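Local coordinates for protein B-129 (Sulfolobus virus 1, PDB 2WBT) that binds two zinc ions in paired C2H2-type fingers, probably acts as a DNA-binding protein, and is essential for the function of its virus, at residues C77-M82 against S115-V120; C103-K108 against K122-C127; H99-P104 against T111-A116. All coordinates share one frame; numbering follows the deposited sequence.

Contact 1: C77-M82 against S115-V120. With ZN (zinc ion), chain C; ZN (zinc ion), chain D.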
# COMPACT_ATOMS: atom_id res chain seq x y z
N CYS A 77 -3.42 13.14 -9.86
CA CYS A 77 -4.41 12.45 -10.68
C CYS A 77 -4.25 10.94 -10.54
O CYS A 77 -3.16 10.40 -10.75
CB CYS A 77 -4.24 12.85 -12.15
SG CYS A 77 -5.47 12.17 -13.25
N PRO A 78 -5.35 10.23 -10.20
CA PRO A 78 -5.25 8.78 -10.00
C PRO A 78 -4.87 8.02 -11.27
O PRO A 78 -4.18 7.00 -11.19
CB PRO A 78 -6.66 8.39 -9.54
CG PRO A 78 -7.29 9.67 -9.09
CD PRO A 78 -6.72 10.71 -9.98
N LEU A 79 -5.32 8.50 -12.43
CA LEU A 79 -5.08 7.82 -13.69
C LEU A 79 -3.64 7.98 -14.21
O LEU A 79 -3.06 7.02 -14.71
CB LEU A 79 -6.08 8.26 -14.75
CG LEU A 79 -7.57 8.12 -14.40
CD1 LEU A 79 -8.44 8.58 -15.56
CD2 LEU A 79 -7.91 6.68 -14.01
N CYS A 80 -3.07 9.18 -14.11
CA CYS A 80 -1.68 9.38 -14.55
C CYS A 80 -0.65 9.58 -13.43
O CYS A 80 0.55 9.49 -13.68
CB CYS A 80 -1.57 10.51 -15.58
SG CYS A 80 -1.91 12.22 -14.91
N LEU A 81 -1.11 9.80 -12.20
CA LEU A 81 -0.20 9.95 -11.05
C LEU A 81 0.74 11.15 -11.16
O LEU A 81 1.86 11.11 -10.64
CB LEU A 81 0.63 8.68 -10.83
CG LEU A 81 -0.14 7.43 -10.43
CD1 LEU A 81 0.78 6.22 -10.40
CD2 LEU A 81 -0.83 7.61 -9.08
N MET A 82 0.29 12.21 -11.84
CA MET A 82 1.08 13.43 -12.00
C MET A 82 0.58 14.53 -11.06
O MET A 82 -0.63 14.80 -11.01
CB MET A 82 1.05 13.93 -13.45
CG MET A 82 1.70 12.99 -14.48
SD MET A 82 3.44 12.57 -14.20
CE MET A 82 3.30 11.02 -13.33
N SER A 115 -15.59 6.87 -16.29
CA SER A 115 -15.88 5.51 -15.81
C SER A 115 -14.61 4.87 -15.23
O SER A 115 -14.68 4.09 -14.27
CB SER A 115 -16.43 4.63 -16.94
OG SER A 115 -17.58 5.22 -17.52
N ALA A 116 -13.47 5.19 -15.83
CA ALA A 116 -12.17 4.78 -15.30
C ALA A 116 -11.89 5.42 -13.93
O ALA A 116 -11.32 4.78 -13.05
CB ALA A 116 -11.06 5.13 -16.28
N LEU A 117 -12.31 6.68 -13.77
CA LEU A 117 -12.17 7.39 -12.50
C LEU A 117 -13.00 6.76 -11.39
O LEU A 117 -12.48 6.44 -10.32
CB LEU A 117 -12.56 8.87 -12.64
CG LEU A 117 -11.53 9.85 -13.18
CD1 LEU A 117 -12.06 11.28 -13.10
CD2 LEU A 117 -10.20 9.75 -12.44
N ASP A 118 -14.30 6.59 -11.65
CA ASP A 118 -15.22 5.99 -10.67
C ASP A 118 -14.73 4.61 -10.24
O ASP A 118 -14.84 4.25 -9.07
CB ASP A 118 -16.63 5.85 -11.25
CG ASP A 118 -17.23 7.18 -11.69
OD1 ASP A 118 -16.74 8.24 -11.25
OD2 ASP A 118 -18.19 7.15 -12.48
N HIS A 119 -14.18 3.86 -11.20
CA HIS A 119 -13.65 2.53 -10.91
C HIS A 119 -12.46 2.57 -9.96
O HIS A 119 -12.41 1.82 -8.98
CB HIS A 119 -13.26 1.81 -12.21
CG HIS A 119 -12.32 0.66 -12.01
ND1 HIS A 119 -12.74 -0.62 -11.68
CD2 HIS A 119 -10.97 0.60 -12.12
CE1 HIS A 119 -11.68 -1.41 -11.58
NE2 HIS A 119 -10.59 -0.69 -11.84
N VAL A 120 -11.50 3.45 -10.23
CA VAL A 120 -10.30 3.57 -9.39
C VAL A 120 -10.64 4.04 -7.97
O VAL A 120 -9.89 3.78 -7.03
CB VAL A 120 -9.24 4.49 -10.04
CG1 VAL A 120 -8.02 4.65 -9.13
CG2 VAL A 120 -8.81 3.95 -11.39
ZN ZN C . -4.14 12.17 -15.18
ZN ZN D . -8.60 -1.08 -11.63
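L79 and L117 meet at the centre of this buried patch, their side chains crossing at about a right angle. L79 sits in the loop 77-82 and L117 on the helical segment 115-120, and neither CB aims directly at the other segment; it is the branched ends that close the distance. For L79, CG lies anti to the carbonyl carbon (chi1 -55°) and the chain is extended beyond it, which carries CD1 on and turns CD2 toward V120. There the two branches divide the work. L79 CD1 lies against L117 CD2 at 3.8 Å, while CD2 reaches the next turn and comes 3.9 Å from V120 CG2. The fork itself is also covered, L79 CG standing 3.7 Å from L117 CD2. V120 in turn uses both of its methyls: with CG2 given to L79, CG1 packs on the ring of P78, 4.0 Å from P78 CB. A116 adds its methyl beside them, its CB 4.2 Å from L79 CD2. All of this is apolar packing, and I94 of helix 87-96 extends it on the L117 side. The loop is kept in shape by a backbone bond from L81 N to C77 O, and by C77 and C80, which bind one zinc ion together with H93 and E98. H119, on the same helix as L117, binds the other zinc. The contact thus illustrates inter-finger packing: the CxxC loop (knuckle) of the first C2H2-type finger rests on the helix of the second.

Contact 2: C103-K108 against K122-C127. With ZN (zinc ion), chain D.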
# COMPACT_ATOMS: atom_id res chain seq x y z
N CYS A 103 -7.44 1.44 -16.20
CA CYS A 103 -7.12 1.68 -14.80
C CYS A 103 -5.65 1.32 -14.54
O CYS A 103 -5.25 0.18 -14.78
CB CYS A 103 -8.04 0.86 -13.89
SG CYS A 103 -7.55 0.86 -12.14
N PRO A 104 -4.86 2.30 -14.03
CA PRO A 104 -3.41 2.09 -13.84
C PRO A 104 -3.08 0.96 -12.88
O PRO A 104 -1.94 0.49 -12.84
CB PRO A 104 -2.94 3.43 -13.26
CG PRO A 104 -4.15 4.01 -12.63
CD PRO A 104 -5.26 3.63 -13.54
N VAL A 105 -4.08 0.52 -12.11
CA VAL A 105 -3.91 -0.49 -11.08
C VAL A 105 -4.24 -1.90 -11.59
O VAL A 105 -3.38 -2.78 -11.58
CB VAL A 105 -4.81 -0.18 -9.86
CG1 VAL A 105 -4.48 -1.11 -8.70
CG2 VAL A 105 -4.64 1.28 -9.43
N CYS A 106 -5.47 -2.10 -12.04
CA CYS A 106 -5.97 -3.44 -12.42
C CYS A 106 -6.01 -3.71 -13.93
O CYS A 106 -6.18 -4.86 -14.33
CB CYS A 106 -7.36 -3.68 -11.83
SG CYS A 106 -8.70 -2.90 -12.73
N LYS A 107 -5.89 -2.67 -14.74
CA LYS A 107 -5.80 -2.81 -16.20
C LYS A 107 -7.12 -3.15 -16.89
O LYS A 107 -7.14 -3.67 -18.01
CB LYS A 107 -4.74 -3.85 -16.58
CG LYS A 107 -3.36 -3.51 -16.07
CD LYS A 107 -2.75 -2.40 -16.91
CE LYS A 107 -1.71 -1.62 -16.14
NZ LYS A 107 -0.73 -0.96 -17.04
N LYS A 108 -8.22 -2.81 -16.22
CA LYS A 108 -9.56 -2.99 -16.75
C LYS A 108 -9.91 -1.79 -17.62
O LYS A 108 -9.51 -0.67 -17.31
CB LYS A 108 -10.54 -3.12 -15.60
CG LYS A 108 -11.95 -3.47 -16.01
CD LYS A 108 -12.89 -3.36 -14.84
CE LYS A 108 -14.27 -3.13 -15.32
NZ LYS A 108 -15.25 -3.16 -14.19
N LYS A 122 -13.97 3.42 -6.59
CA LYS A 122 -14.87 2.41 -6.03
C LYS A 122 -14.18 1.10 -5.66
O LYS A 122 -14.48 0.53 -4.62
CB LYS A 122 -16.01 2.10 -6.99
CG LYS A 122 -17.15 3.10 -6.94
CD LYS A 122 -18.30 2.73 -7.88
CE LYS A 122 -17.84 2.00 -9.14
NZ LYS A 122 -18.87 2.07 -10.23
N LYS A 123 -13.28 0.63 -6.52
CA LYS A 123 -12.64 -0.68 -6.32
C LYS A 123 -11.15 -0.62 -5.97
O LYS A 123 -10.54 -1.66 -5.74
CB LYS A 123 -12.90 -1.59 -7.52
CG LYS A 123 -14.21 -2.35 -7.40
CD LYS A 123 -14.73 -2.86 -8.73
CE LYS A 123 -13.96 -4.07 -9.22
NZ LYS A 123 -14.54 -4.58 -10.49
N HIS A 124 -10.56 0.58 -5.95
CA HIS A 124 -9.18 0.74 -5.47
C HIS A 124 -9.05 1.81 -4.39
O HIS A 124 -7.98 1.96 -3.78
CB HIS A 124 -8.24 1.02 -6.63
CG HIS A 124 -8.30 -0.02 -7.70
ND1 HIS A 124 -7.64 -1.23 -7.58
CD2 HIS A 124 -8.96 -0.07 -8.87
CE1 HIS A 124 -7.87 -1.96 -8.65
NE2 HIS A 124 -8.68 -1.28 -9.46
N ASN A 125 -10.15 2.52 -4.17
CA ASN A 125 -10.28 3.50 -3.10
C ASN A 125 -9.33 4.68 -3.21
O ASN A 125 -8.92 5.25 -2.19
CB ASN A 125 -10.12 2.82 -1.74
CG ASN A 125 -11.17 3.27 -0.75
OD1 ASN A 125 -11.72 2.45 -0.01
ND2 ASN A 125 -11.47 4.56 -0.74
N ILE A 126 -9.01 5.07 -4.43
CA ILE A 126 -8.20 6.26 -4.65
C ILE A 126 -9.07 7.27 -5.38
O ILE A 126 -9.40 7.10 -6.56
CB ILE A 126 -6.92 5.93 -5.42
CG1 ILE A 126 -6.07 4.97 -4.59
CG2 ILE A 126 -6.14 7.21 -5.73
CD1 ILE A 126 -4.71 4.68 -5.18
N CYS A 127 -9.44 8.32 -4.66
CA CYS A 127 -10.55 9.18 -5.03
C CYS A 127 -10.14 10.65 -5.04
O CYS A 127 -9.32 11.08 -4.22
CB CYS A 127 -11.70 8.97 -4.05
SG CYS A 127 -12.20 7.24 -3.85
ZN ZN D . -8.60 -1.08 -11.63
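H124 and V105 run antiparallel alongside one another, the valine over the imidazole, beside the zinc ion that H124 binds. The course of H124 can be followed atom by atom. Its CB points toward 103-108 without coming close to it. CG lies anti to the carbonyl carbon (chi1 -56°), with V105 CG1 at 4.1 Å, and this turn of the chain sends the ring into the loop with V105 over one of its faces. ND1 meets the valine most closely, 3.4 Å from V105 CG1, and CE1 follows at 3.5 Å from that same methyl. V105 CB stands above the ring too, offset toward its rim, a CH-pi contact 3.8 Å from the centroid. On CD2 the neighbour changes to sulfur: C103 SG lies 3.7 Å away and approaches the ring obliquely. C106 CB comes instead at the ring's edge, near its plane. At the tip, NE2 binds the zinc ion at 2.2 Å, alongside C103 SG and C106 SG; H119 is the fourth ligand, its ring steeply inclined to that of H124.

The sulfurs have a second shell of backbone N-H groups. C103 SG accepts from V105 N at 3.5 Å and, weakly but almost straight (174°), from C106 N; C106 SG receives a weak bond from K108 N. Farther out, the ammonium groups of K108 and K123 approach each other, a meeting of like charges that is doubtful because K108 was modelled in two conformers. In this Cys2His2 site the N-H groups probably ease the negative charge of the thiolates, while V105, over one face, probably limits how far the imidazole can tilt.

Contact 3: H99-P104 against T111-A116. With ZN (zinc ion), chain D.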
# COMPACT_ATOMS: atom_id res chain seq x y z
N HIS A 99 -7.26 11.44 -20.71
CA HIS A 99 -7.99 10.62 -21.69
C HIS A 99 -7.80 9.10 -21.56
O HIS A 99 -8.27 8.35 -22.42
CB HIS A 99 -7.62 11.04 -23.11
CG HIS A 99 -7.89 12.48 -23.41
ND1 HIS A 99 -9.15 13.03 -23.33
CD2 HIS A 99 -7.06 13.47 -23.80
CE1 HIS A 99 -9.08 14.31 -23.65
NE2 HIS A 99 -7.82 14.60 -23.94
N THR A 100 -7.12 8.63 -20.51
CA THR A 100 -6.88 7.19 -20.36
C THR A 100 -8.16 6.43 -20.01
O THR A 100 -8.95 6.87 -19.16
CB THR A 100 -5.82 6.88 -19.29
OG1 THR A 100 -5.47 5.49 -19.35
CG2 THR A 100 -6.33 7.20 -17.90
N LYS A 101 -8.37 5.30 -20.68
CA LYS A 101 -9.52 4.43 -20.41
C LYS A 101 -9.14 3.22 -19.55
O LYS A 101 -10.02 2.51 -19.08
CB LYS A 101 -10.13 3.92 -21.72
CG LYS A 101 -10.40 4.99 -22.77
CD LYS A 101 -11.55 5.89 -22.38
CE LYS A 101 -11.77 6.98 -23.41
NZ LYS A 101 -10.62 7.91 -23.52
N VAL A 102 -7.85 2.99 -19.36
CA VAL A 102 -7.38 1.85 -18.59
C VAL A 102 -7.04 2.27 -17.16
O VAL A 102 -6.45 3.33 -16.94
CB VAL A 102 -6.12 1.20 -19.21
CG1 VAL A 102 -5.86 -0.15 -18.58
CG2 VAL A 102 -6.29 1.06 -20.72
N CYS A 103 -7.44 1.44 -16.20
CA CYS A 103 -7.12 1.68 -14.80
C CYS A 103 -5.65 1.32 -14.54
O CYS A 103 -5.25 0.18 -14.78
CB CYS A 103 -8.04 0.86 -13.89
SG CYS A 103 -7.55 0.86 -12.14
N PRO A 104 -4.86 2.30 -14.03
CA PRO A 104 -3.41 2.09 -13.84
C PRO A 104 -3.08 0.96 -12.88
O PRO A 104 -1.94 0.49 -12.84
CB PRO A 104 -2.94 3.43 -13.26
CG PRO A 104 -4.15 4.01 -12.63
CD PRO A 104 -5.26 3.63 -13.54
N THR A 111 -15.48 2.75 -21.30
CA THR A 111 -16.02 3.61 -22.36
C THR A 111 -15.43 5.02 -22.25
O THR A 111 -14.90 5.56 -23.22
CB THR A 111 -17.55 3.73 -22.25
OG1 THR A 111 -18.14 2.42 -22.31
CG2 THR A 111 -18.11 4.58 -23.39
N SER A 112 -15.55 5.58 -21.05
CA SER A 112 -15.09 6.94 -20.76
C SER A 112 -14.01 6.91 -19.69
O SER A 112 -13.90 5.95 -18.93
CB SER A 112 -16.27 7.79 -20.28
OG SER A 112 -16.89 7.22 -19.14
N THR A 113 -13.22 7.98 -19.63
CA THR A 113 -12.20 8.11 -18.58
C THR A 113 -12.85 8.45 -17.24
O THR A 113 -12.24 8.23 -16.18
CB THR A 113 -11.12 9.17 -18.94
OG1 THR A 113 -11.62 10.49 -18.66
CG2 THR A 113 -10.73 9.08 -20.40
N ASP A 114 -14.07 8.98 -17.28
CA ASP A 114 -14.87 9.19 -16.07
C ASP A 114 -15.31 7.86 -15.45
O ASP A 114 -15.41 7.75 -14.22
CB ASP A 114 -16.09 10.07 -16.37
CG ASP A 114 -15.74 11.54 -16.50
OD1 ASP A 114 -15.99 12.12 -17.57
OD2 ASP A 114 -15.21 12.11 -15.52
N SER A 115 -15.59 6.87 -16.29
CA SER A 115 -15.88 5.51 -15.81
C SER A 115 -14.61 4.87 -15.23
O SER A 115 -14.68 4.09 -14.27
CB SER A 115 -16.43 4.63 -16.94
OG SER A 115 -17.58 5.22 -17.52
N ALA A 116 -13.47 5.19 -15.83
CA ALA A 116 -12.17 4.78 -15.30
C ALA A 116 -11.89 5.42 -13.93
O ALA A 116 -11.32 4.78 -13.05
CB ALA A 116 -11.06 5.13 -16.28
ZN ZN D . -8.60 -1.08 -11.63
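K101 lies obliquely across T113 where the segment 99-104, which runs from the end of the first C2H2-type finger into the second, passes the start of the second finger's helix. That start is a classic N-cap: S112 precedes the helix, and its OG accepts from S115 N at 3.2 Å. The first turn is reinforced by a hydroxyl-to-hydroxyl bond between S115 OG and S112 OG. Against this capped end, the two main side chains are turned quite differently. T113 points its CB at 99-104, where the carbonyl of T100 faces it; T113 CA makes a CA-H...O contact with T100 O at 3.5 Å. Its two side-chain branches part from CB. With chi1 near 80°, OG1 sits between the backbone N and the carbonyl carbon and hydrogen-bonds to the carbonyl oxygen of E98, whose carboxylate binds the zinc of the first finger. CG2 is directed toward the backbone of H99 and T100, but it is modelled too close to H99, and its exact place is doubtful.

K101 does not aim its CB at the helix. The chain bends twice instead, at chi2 and again at chi4, and so its aliphatic part runs alongside the residues leading into the helix. CD reaches the backbone of S112, 3.8 Å from its C atom, and CE lies 3.4 Å from T111 O. One turn further on, A116 presents its methyl to 99-104, with CB 4.0 Å from both T100 O and K101 O. The second bend of the lysine brings its ammonium back to its own segment: K101 NZ donates to H99 O at 2.6 Å, lying 34° out of the carbonyl plane.

Overall arrangement
Contact 1 is the buried one, contact 2 is partly buried and contact 3 lies at the surface, and the chemistry differs among them. Contact 1 is packing between apolar side chains, contact 2 centres on metal ligation, and contact 3 relies on backbone carbonyls and a bent lysine. Contacts 1 and 3 both use helix 113-122 and share S115 and A116, whereas contacts 2 and 3 share C103 and P104. Contact 1 joins the two fingers; contact 3 sets the entry to the second finger, with the end of the first, against the start of its helix. Contact 2 closes the second finger on its own zinc, three of whose ligands lie there, with H119 coming from the helix of contact 1.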